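Sylvaticin (Pythium sylvaticum, PDB 2POS) is a secreted alpha-elicitin-like protein that, as in related elicitins, probably binds sterols or other lipids and may trigger plant defence responses. Local coordinates at residues Phe13-Leu18 with Trp33-Pro38. Residues are numbered along the deposited sequence; the frame is centred on the assembly and turned at random.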
loop_
_atom_site.group_PDB
_atom_site.type_symbol
_atom_site.label_atom_id
_atom_site.label_comp_id
_atom_site.label_asym_id
_atom_site.label_seq_id
_atom_site.Cartn_x
_atom_site.Cartn_y
_atom_site.Cartn_z
ATOM N N PHE A 13 8.294 7.525 7.007
ATOM C CA PHE A 13 8.246 7.291 8.451
ATOM C C PHE A 13 6.829 7.077 8.962
ATOM O O PHE A 13 6.624 6.415 9.983
ATOM C CB PHE A 13 8.944 8.411 9.231
ATOM C CG PHE A 13 10.405 8.596 8.873
ATOM C CD1 PHE A 13 10.947 9.877 8.794
ATOM C CD2 PHE A 13 11.238 7.503 8.639
ATOM C CE1 PHE A 13 12.287 10.066 8.470
ATOM C CE2 PHE A 13 12.586 7.687 8.321
ATOM C CZ PHE A 13 13.104 8.978 8.242
ATOM N N LYS A 14 5.842 7.617 8.240
ATOM C CA LYS A 14 4.436 7.395 8.584
ATOM C C LYS A 14 4.049 5.921 8.559
ATOM O O LYS A 14 3.105 5.522 9.240
ATOM C CB LYS A 14 3.512 8.115 7.602
ATOM C CG LYS A 14 3.422 9.608 7.744
ATOM C CD LYS A 14 2.369 10.076 6.746
ATOM C CE LYS A 14 2.294 11.569 6.671
ATOM N NZ LYS A 14 1.296 11.940 5.627
ATOM N N LEU A 15 4.754 5.135 7.751
ATOM C CA LEU A 15 4.434 3.720 7.570
ATOM C C LEU A 15 4.895 2.826 8.725
ATOM O O LEU A 15 4.568 1.643 8.748
ATOM C CB LEU A 15 5.035 3.211 6.256
ATOM C CG LEU A 15 4.668 3.969 4.977
ATOM C CD1 LEU A 15 5.466 3.391 3.814
ATOM C CD2 LEU A 15 3.180 3.905 4.705
ATOM N N ALA A 16 5.636 3.389 9.681
ATOM C CA ALA A 16 6.271 2.585 10.745
ATOM C C ALA A 16 5.322 1.642 11.503
ATOM O O ALA A 16 5.670 0.483 11.744
ATOM C CB ALA A 16 7.039 3.484 11.718
ATOM N N PRO A 17 4.112 2.115 11.858
ATOM C CA PRO A 17 3.192 1.206 12.570
ATOM C C PRO A 17 2.899 -0.109 11.839
ATOM O O PRO A 17 2.568 -1.115 12.480
ATOM C CB PRO A 17 1.912 2.041 12.687
ATOM C CG PRO A 17 2.390 3.434 12.699
ATOM C CD PRO A 17 3.511 3.452 11.693
ATOM N N LEU A 18 3.013 -0.118 10.511
ATOM C CA LEU A 18 2.685 -1.328 9.760
ATOM C C LEU A 18 3.576 -2.510 10.134
ATOM O O LEU A 18 3.129 -3.651 10.087
ATOM C CB LEU A 18 2.746 -1.086 8.252
ATOM C CG LEU A 18 1.857 0.025 7.692
ATOM C CD1 LEU A 18 2.075 0.063 6.206
ATOM C CD2 LEU A 18 0.385 -0.216 8.025
ATOM N N TRP A 33 2.491 -9.398 -3.075
ATOM C CA TRP A 33 2.654 -7.938 -3.147
ATOM C C TRP A 33 3.314 -7.419 -1.882
ATOM O O TRP A 33 2.915 -7.784 -0.776
ATOM C CB TRP A 33 1.306 -7.236 -3.336
ATOM C CG TRP A 33 1.378 -5.738 -3.201
ATOM C CD1 TRP A 33 1.891 -4.860 -4.108
ATOM C CD2 TRP A 33 0.917 -4.947 -2.096
ATOM N NE1 TRP A 33 1.778 -3.568 -3.642
ATOM C CE2 TRP A 33 1.185 -3.595 -2.408
ATOM C CE3 TRP A 33 0.305 -5.251 -0.874
ATOM C CZ2 TRP A 33 0.860 -2.546 -1.540
ATOM C CZ3 TRP A 33 -0.019 -4.207 -0.007
ATOM C CH2 TRP A 33 0.253 -2.874 -0.349
ATOM N N GLN A 34 4.305 -6.546 -2.045
ATOM C CA GLN A 34 5.020 -5.994 -0.901
ATOM C C GLN A 34 4.738 -4.509 -0.707
ATOM O O GLN A 34 4.796 -3.727 -1.659
ATOM C CB GLN A 34 6.529 -6.231 -1.029
ATOM C CG GLN A 34 6.929 -7.674 -1.406
ATOM C CD GLN A 34 6.393 -8.736 -0.443
ATOM O OE1 GLN A 34 5.861 -9.773 -0.868
ATOM N NE2 GLN A 34 6.538 -8.488 0.854
ATOM N N MET A 35 4.442 -4.142 0.541
ATOM C CA MET A 35 4.286 -2.750 0.957
ATOM C C MET A 35 5.584 -2.266 1.613
ATOM O O MET A 35 5.982 -1.123 1.415
ATOM C CB MET A 35 3.102 -2.607 1.924
ATOM C CG MET A 35 2.828 -1.184 2.435
ATOM S SD MET A 35 2.202 -0.057 1.156
ATOM C CE MET A 35 3.592 1.061 0.928
ATOM N N LEU A 36 6.229 -3.129 2.395
ATOM C CA LEU A 36 7.511 -2.794 3.024
ATOM C C LEU A 36 8.572 -3.867 2.742
ATOM O O LEU A 36 8.472 -4.983 3.252
ATOM C CB LEU A 36 7.361 -2.614 4.541
ATOM C CG LEU A 36 6.411 -1.552 5.097
ATOM C CD1 LEU A 36 6.433 -1.587 6.614
ATOM C CD2 LEU A 36 6.765 -0.171 4.591
ATOM N N PRO A 37 9.582 -3.549 1.913
ATOM C CA PRO A 37 9.761 -2.333 1.126
ATOM C C PRO A 37 8.717 -2.277 0.013
ATOM O O PRO A 37 8.259 -3.323 -0.443
ATOM C CB PRO A 37 11.160 -2.500 0.507
ATOM C CG PRO A 37 11.769 -3.669 1.160
ATOM C CD PRO A 37 10.676 -4.513 1.701
ATOM N N PRO A 38 8.348 -1.069 -0.436
ATOM C CA PRO A 38 7.272 -0.989 -1.431
ATOM C C PRO A 38 7.668 -1.507 -2.814
ATOM O O PRO A 38 8.675 -1.061 -3.383
ATOM C CB PRO A 38 6.950 0.507 -1.480
ATOM C CG PRO A 38 8.214 1.176 -1.070
ATOM C CD PRO A 38 8.856 0.259 -0.055
#
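Leu36 reaches across to both leucines of 13-18, one methyl for each. Its CD2 rests 3.9 Å from CD1 of Leu15 and also touches that residue's CB, while its CD1 lies 4.1 Å from CB of Leu18, so the fork of Leu36 spans the two. Met35 meets the same pair deeper in: its CG is 4.0 Å from Leu18 CD1, and its CE comes within 4.2 Å of CD1 of Leu15. With CG anti to the backbone N (chi1 -180°), further bends at chi2 and chi3 bring CE alongside CD1 of Leu15, and the Met35 and Leu15 side chains cross at about a right angle. All contacts across the interface are apolar. In the helical elicitin fold, this joins the loop between helices 10-13 and 22-31 to the loop leading from 22-31 to 44-51, so that the two connections at the ends of helix 22-31 pack together. Leu24 of that helix touches both Met35 and Leu36, and Ile63 of helix 54-64 lies against Leu18 and Met35. Backbone hydrogen bonds shape the leucine-bearing segment: Ala16 N to Phe13 O closes a type I turn, and Leu18 N binds Leu15 O at 2.9 Å. On the other segment the backbone N atoms of Met35 and Leu36 both bond to Gln28 OE1, a shared acceptor tying this loop to helix 22-31. Within 33-38 the Met35 N sits 4.2 Å above the plane of the Trp33 ring, over its centre, and the indole NE1 bonds to Gly40 O.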